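Local coordinates for protein aminoglycoside 3'-phosphotransferase AphA1-IAB (Acinetobacter baumannii, PDB 4GKH) that phosphorylates kanamycin and related aminoglycosides at the 3'-hydroxyl, probably with ATP as phosphate donor, and so confers resistance to these antibiotics, at residues L55-G60 / D94-T99; D65-M70 / K86-T91. All coordinates share one frame; numbering follows the deposited sequence.

Interaction 1 of 2, residues L55-G60 / D94-T99. With ACT (acetate ion), chain Q.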
loop_
_atom_site.group_PDB
_atom_site.type_symbol
_atom_site.label_atom_id
_atom_site.label_comp_id
_atom_site.label_asym_id
_atom_site.label_seq_id
_atom_site.Cartn_x
_atom_site.Cartn_y
_atom_site.Cartn_z
ATOM N N LEU A 55 8.419 2.757 14.504
ATOM C CA LEU A 55 7.556 2.086 15.480
ATOM C C LEU A 55 6.118 2.473 15.205
ATOM O O LEU A 55 5.763 3.643 15.289
ATOM C CB LEU A 55 7.937 2.462 16.920
ATOM C CG LEU A 55 7.052 1.837 17.998
ATOM C CD1 LEU A 55 7.112 0.313 17.925
ATOM C CD2 LEU A 55 7.452 2.317 19.407
ATOM N N LYS A 56 5.290 1.493 14.858
ATOM C CA LYS A 56 3.872 1.760 14.639
ATOM C C LYS A 56 3.094 1.374 15.888
ATOM O O LYS A 56 3.285 0.291 16.438
ATOM C CB LYS A 56 3.346 0.936 13.465
ATOM C CG LYS A 56 3.568 1.502 12.088
ATOM C CD LYS A 56 2.557 0.874 11.128
ATOM C CE LYS A 56 2.668 1.445 9.723
ATOM N NZ LYS A 56 1.637 0.859 8.823
ATOM N N HIS A 57 2.205 2.243 16.341
ATOM C CA HIS A 57 1.374 1.888 17.484
ATOM C C HIS A 57 -0.087 1.970 17.085
ATOM O O HIS A 57 -0.550 3.015 16.622
ATOM C CB HIS A 57 1.630 2.822 18.674
ATOM C CG HIS A 57 0.711 2.574 19.830
ATOM N ND1 HIS A 57 0.222 3.586 20.630
ATOM C CD2 HIS A 57 0.185 1.422 20.316
ATOM C CE1 HIS A 57 -0.560 3.066 21.560
ATOM N NE2 HIS A 57 -0.598 1.755 21.392
ATOM N N GLY A 58 -0.810 0.868 17.255
ATOM C CA GLY A 58 -2.233 0.859 16.984
ATOM C C GLY A 58 -3.011 0.609 18.259
ATOM O O GLY A 58 -2.714 -0.328 19.002
ATOM N N LYS A 59 -4.008 1.453 18.507
ATOM C CA LYS A 59 -4.842 1.346 19.696
ATOM C C LYS A 59 -6.274 0.989 19.260
ATOM O O LYS A 59 -6.735 1.448 18.210
ATOM C CB LYS A 59 -4.809 2.683 20.462
ATOM C CG LYS A 59 -5.449 2.643 21.842
ATOM C CD LYS A 59 -5.105 3.905 22.642
ATOM C CE LYS A 59 -5.722 3.861 24.040
ATOM N NZ LYS A 59 -7.207 3.976 24.004
ATOM N N GLY A 60 -6.965 0.157 20.039
ATOM C CA GLY A 60 -8.337 -0.222 19.720
ATOM C C GLY A 60 -8.457 -0.943 18.379
ATOM O O GLY A 60 -7.747 -1.916 18.133
ATOM N N ASP A 94 -3.851 -2.981 22.279
ATOM C CA ASP A 94 -2.702 -2.292 21.700
ATOM C C ASP A 94 -1.813 -3.214 20.896
ATOM O O ASP A 94 -1.641 -4.367 21.245
ATOM C CB ASP A 94 -1.846 -1.636 22.791
ATOM C CG ASP A 94 -2.581 -0.539 23.533
ATOM O OD1 ASP A 94 -2.501 0.628 23.088
ATOM O OD2 ASP A 94 -3.234 -0.845 24.555
ATOM N N ALA A 95 -1.244 -2.671 19.827
ATOM C CA ALA A 95 -0.245 -3.382 19.039
ATOM C C ALA A 95 0.910 -2.429 18.760
ATOM O O ALA A 95 0.704 -1.263 18.400
ATOM C CB ALA A 95 -0.853 -3.902 17.748
ATOM N N TRP A 96 2.131 -2.923 18.950
ATOM C CA TRP A 96 3.336 -2.135 18.695
ATOM C C TRP A 96 4.205 -2.894 17.698
ATOM O O TRP A 96 4.578 -4.025 17.984
ATOM C CB TRP A 96 4.110 -1.982 20.003
ATOM C CG TRP A 96 3.366 -1.226 21.064
ATOM C CD1 TRP A 96 2.477 -1.741 21.970
ATOM C CD2 TRP A 96 3.457 0.177 21.340
ATOM N NE1 TRP A 96 2.002 -0.740 22.785
ATOM C CE2 TRP A 96 2.591 0.446 22.424
ATOM C CE3 TRP A 96 4.185 1.232 20.780
ATOM C CZ2 TRP A 96 2.430 1.730 22.956
ATOM C CZ3 TRP A 96 4.028 2.516 21.317
ATOM C CH2 TRP A 96 3.156 2.747 22.395
ATOM N N LEU A 97 4.542 -2.277 16.560
ATOM C CA LEU A 97 5.349 -2.941 15.528
ATOM C C LEU A 97 6.636 -2.144 15.252
ATOM O O LEU A 97 6.569 -1.029 14.745
ATOM C CB LEU A 97 4.524 -3.060 14.232
ATOM C CG LEU A 97 5.241 -3.606 12.981
ATOM C CD1 LEU A 97 5.841 -4.999 13.237
ATOM C CD2 LEU A 97 4.252 -3.625 11.806
ATOM N N LEU A 98 7.791 -2.716 15.602
ATOM C CA LEU A 98 9.080 -2.053 15.428
ATOM C C LEU A 98 9.809 -2.667 14.236
ATOM O O LEU A 98 10.110 -3.867 14.247
ATOM C CB LEU A 98 9.942 -2.247 16.691
ATOM C CG LEU A 98 11.308 -1.524 16.683
ATOM C CD1 LEU A 98 11.125 0.010 16.655
ATOM C CD2 LEU A 98 12.189 -1.937 17.848
ATOM N N THR A 99 10.109 -1.859 13.216
ATOM C CA THR A 99 10.780 -2.376 12.023
ATOM C C THR A 99 11.997 -1.534 11.652
ATOM O O THR A 99 12.119 -0.384 12.076
ATOM C CB THR A 99 9.835 -2.398 10.800
ATOM O OG1 THR A 99 9.522 -1.052 10.417
ATOM C CG2 THR A 99 8.532 -3.154 11.122
HETATM C C ACT Q . -3.337 4.922 17.264
HETATM O O ACT Q . -3.499 5.910 16.516
HETATM O OXT ACT Q . -4.125 3.960 17.064
HETATM C CH3 ACT Q . -2.271 4.909 18.329
#

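Interaction 2 of 2, residues D65-M70 / K86-T91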
loop_
_atom_site.group_PDB
_atom_site.type_symbol
_atom_site.label_atom_id
_atom_site.label_comp_id
_atom_site.label_asym_id
_atom_site.label_seq_id
_atom_site.Cartn_x
_atom_site.Cartn_y
_atom_site.Cartn_z
ATOM N N ASP A 65 -5.251 -3.548 12.629
ATOM C CA ASP A 65 -4.570 -3.148 11.396
ATOM C C ASP A 65 -3.067 -3.342 11.496
ATOM O O ASP A 65 -2.430 -3.833 10.561
ATOM C CB ASP A 65 -4.891 -1.690 11.063
ATOM C CG ASP A 65 -6.363 -1.479 10.723
ATOM O OD1 ASP A 65 -6.930 -2.281 9.952
ATOM O OD2 ASP A 65 -6.957 -0.514 11.239
ATOM N N VAL A 66 -2.495 -2.950 12.628
ATOM C CA VAL A 66 -1.064 -3.117 12.843
ATOM C C VAL A 66 -0.674 -4.614 12.923
ATOM O O VAL A 66 0.354 -5.045 12.382
ATOM C CB VAL A 66 -0.617 -2.355 14.106
ATOM C CG1 VAL A 66 0.875 -2.612 14.397
ATOM C CG2 VAL A 66 -0.879 -0.873 13.921
ATOM N N THR A 67 -1.514 -5.407 13.575
ATOM C CA THR A 67 -1.289 -6.857 13.654
ATOM C C THR A 67 -1.341 -7.480 12.264
ATOM O O THR A 67 -0.528 -8.362 11.934
ATOM C CB THR A 67 -2.324 -7.542 14.564
ATOM O OG1 THR A 67 -2.288 -6.939 15.861
ATOM C CG2 THR A 67 -2.015 -9.029 14.697
ATOM N N ASP A 68 -2.274 -6.996 11.437
ATOM C CA ASP A 68 -2.416 -7.477 10.066
ATOM C C ASP A 68 -1.129 -7.203 9.297
ATOM O O ASP A 68 -0.649 -8.057 8.536
ATOM C CB ASP A 68 -3.558 -6.760 9.331
ATOM C CG ASP A 68 -4.930 -7.195 9.798
ATOM O OD1 ASP A 68 -5.031 -8.237 10.479
ATOM O OD2 ASP A 68 -5.911 -6.492 9.464
ATOM N N GLU A 69 -0.564 -6.013 9.492
ATOM C CA GLU A 69 0.669 -5.698 8.776
ATOM C C GLU A 69 1.804 -6.580 9.221
ATOM O O GLU A 69 2.575 -7.063 8.395
ATOM C CB GLU A 69 1.098 -4.228 8.861
ATOM C CG GLU A 69 2.414 -4.058 8.093
ATOM C CD GLU A 69 2.881 -2.641 7.925
ATOM O OE1 GLU A 69 2.667 -1.814 8.836
ATOM O OE2 GLU A 69 3.486 -2.370 6.864
HETATM N N MSE A 70 1.906 -6.806 10.527
HETATM C CA MSE A 70 2.988 -7.632 11.046
HETATM C C MSE A 70 3.024 -9.004 10.387
HETATM O O MSE A 70 4.081 -9.447 9.956
HETATM C CB MSE A 70 2.896 -7.779 12.575
HETATM C CG MSE A 70 4.070 -8.539 13.188
HETATM SE SE MSE A 70 3.805 -10.490 13.244
HETATM C CE MSE A 70 2.244 -10.476 14.361
ATOM N N LYS A 86 11.744 -6.038 13.853
ATOM C CA LYS A 86 12.628 -6.172 14.992
ATOM C C LYS A 86 11.912 -6.646 16.266
ATOM O O LYS A 86 12.480 -7.404 17.035
ATOM C CB LYS A 86 13.417 -4.877 15.232
ATOM C CG LYS A 86 14.585 -4.690 14.247
ATOM C CD LYS A 86 15.589 -5.852 14.324
ATOM C CE LYS A 86 16.697 -5.742 13.270
ATOM N NZ LYS A 86 17.626 -4.590 13.499
ATOM N N HIS A 87 10.668 -6.209 16.473
ATOM C CA HIS A 87 9.942 -6.573 17.692
ATOM C C HIS A 87 8.471 -6.301 17.441
ATOM O O HIS A 87 8.119 -5.353 16.737
ATOM C CB HIS A 87 10.443 -5.715 18.861
ATOM C CG HIS A 87 10.296 -6.345 20.214
ATOM N ND1 HIS A 87 11.349 -6.461 21.094
ATOM C CD2 HIS A 87 9.216 -6.859 20.850
ATOM C CE1 HIS A 87 10.931 -7.033 22.210
ATOM N NE2 HIS A 87 9.640 -7.285 22.089
ATOM N N PHE A 88 7.599 -7.152 17.976
ATOM C CA PHE A 88 6.167 -6.865 17.884
ATOM C C PHE A 88 5.508 -7.297 19.183
ATOM O O PHE A 88 5.888 -8.302 19.774
ATOM C CB PHE A 88 5.524 -7.567 16.682
ATOM C CG PHE A 88 4.009 -7.487 16.661
ATOM C CD1 PHE A 88 3.361 -6.429 16.024
ATOM C CD2 PHE A 88 3.241 -8.480 17.263
ATOM C CE1 PHE A 88 1.955 -6.356 16.015
ATOM C CE2 PHE A 88 1.851 -8.419 17.247
ATOM C CZ PHE A 88 1.205 -7.358 16.621
ATOM N N ILE A 89 4.533 -6.509 19.630
ATOM C CA ILE A 89 3.824 -6.821 20.860
ATOM C C ILE A 89 2.339 -6.592 20.623
ATOM O O ILE A 89 1.944 -5.616 20.001
ATOM C CB ILE A 89 4.294 -5.931 22.034
ATOM C CG1 ILE A 89 5.802 -6.076 22.256
ATOM C CG2 ILE A 89 3.538 -6.277 23.318
ATOM C CD1 ILE A 89 6.359 -5.159 23.318
ATOM N N ARG A 90 1.526 -7.522 21.112
ATOM C CA ARG A 90 0.082 -7.372 21.052
ATOM C C ARG A 90 -0.491 -7.636 22.439
ATOM O O ARG A 90 -0.256 -8.699 23.031
ATOM C CB ARG A 90 -0.540 -8.354 20.052
ATOM C CG ARG A 90 -2.079 -8.299 20.020
ATOM C CD ARG A 90 -2.533 -6.939 19.487
ATOM N NE ARG A 90 -3.944 -6.641 19.745
ATOM C CZ ARG A 90 -4.910 -6.815 18.851
ATOM N NH1 ARG A 90 -4.613 -7.300 17.652
ATOM N NH2 ARG A 90 -6.169 -6.508 19.152
ATOM N N THR A 91 -1.228 -6.659 22.951
ATOM C CA THR A 91 -2.063 -6.847 24.130
ATOM C C THR A 91 -3.516 -6.648 23.654
ATOM O O THR A 91 -3.718 -6.317 22.483
ATOM C CB THR A 91 -1.659 -5.876 25.262
ATOM O OG1 THR A 91 -1.784 -4.527 24.810
ATOM C CG2 THR A 91 -0.221 -6.134 25.695
#

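Interaction 1 of 2, residues L55-G60 / D94-T99
In the five-stranded antiparallel sheet of the kinase-like N-terminal part, strands 53-59 and 94-100 run side by side, and the hydrogen-bonded pairs Lys56-Leu97 and Gly58-Ala95 alternate with the non-hydrogen-bonded pairs Leu55-Leu98, His57-Trp96 and Lys59-Asp94. Four backbone bonds join them, among them Lys56 N to Leu97 O at 2.8 Å and Gly58 N to Ala95 O at 2.9 Å. On the face that carries His57, its imidazole lies on the six-membered ring of Trp96 in an offset stack, centroids 3.6 Å apart and planes only 5° from parallel. The His57 CB hydrogens extend this cover over the indole face. With CG anti to the backbone N (chi1 175°), the imidazole swings over the neighbouring strand, where its NE2 donates to Asp94 OD1 at 2.8 Å. The carboxylate is met on its anti side and lies nearly coplanar with the imidazole, so stack and hydrogen bond together fix the ring's rotation. At the indole edge, Leu55 CD2 touches Trp96 CE3 at 3.7 Å, while Leu55 CD1 packs on Leu98 CB at 4.0 Å. An acetate, probably from the crystallisation liquor, accepts the backbone N-H of Lys59 at its OXT. The other face belongs to the active-site side: the extended Lys56 chain leads away from strand 94-100 to salt bridges with Glu69, consistent with the lysine-glutamate pair of protein kinases, and with Asp217 of the inhibitor pocket. There Ala95 and Leu97 pack against helix 61-76 and against Phe88 of strand 85-91, which borders strand 94-100, while strand 40-45 flanks strand 53-59 across from it.

Interaction 2 of 2, residues D65-M70 / K86-T91
Met70, deposited as selenomethionine, folds over the ring of Phe88 with both its chain and its methyl, a Met-aromatic contact between helix 61-76 and the edge strand 85-91. Met70 CE sits over the face, displaced toward the CD2-CE2 side of the ring, and SE stands farther off above the same face. With CG anti to the backbone N (chi1 -175°), Met70 sets CG against Phe88 CG and CD1; bends at chi2 and chi3 of Met70 then carry its CE over the ring to Phe88 CE2 at 3.6 Å. Val66 CG1 makes a looser contact with Phe88 CE1, 4.2 Å away. At the ring edge, near its plane, Thr67 OG1 lies 3.6 Å from Phe88 CZ. The same hydroxyl oxygen accepts a bent hydrogen bond from Arg90 NH1 at 3.0 Å (134° at the hydrogen), tilted out of the guanidinium plane, and in turn donates to Ala63 O, one turn back in the helix. Arg90 NE is tied to Thr91 O at 2.8 Å, and NH2 to Asn64 OD1 and Pro92 O. Neutral oxygens thus hold the guanidinium, with no carboxylate among these partners, beside the apolar packing of the Met70 chain and methyl on the ring.

From the N terminus, strand 53-59 comes first and helix 61-76 follows directly; the chain then returns as strand 85-91 and turns into strand 94-100. Interaction 1 closes the outer loop, pairing 55-60 with 94-99, and interaction 2 lies wholly within it, bringing 65-70 against 86-91, so the two nest without crossing. Strand 94-100 sits between the other two strands, and the helix packs on one face of the sheet they form. The contacts meet directly: the lysine of interaction 1 ends on the helix of interaction 2, Leu97 packs on Val66, and Leu98 O probably accepts a hydrogen bond from Lys86 N. Together they tie helix 61-76 to the three strands.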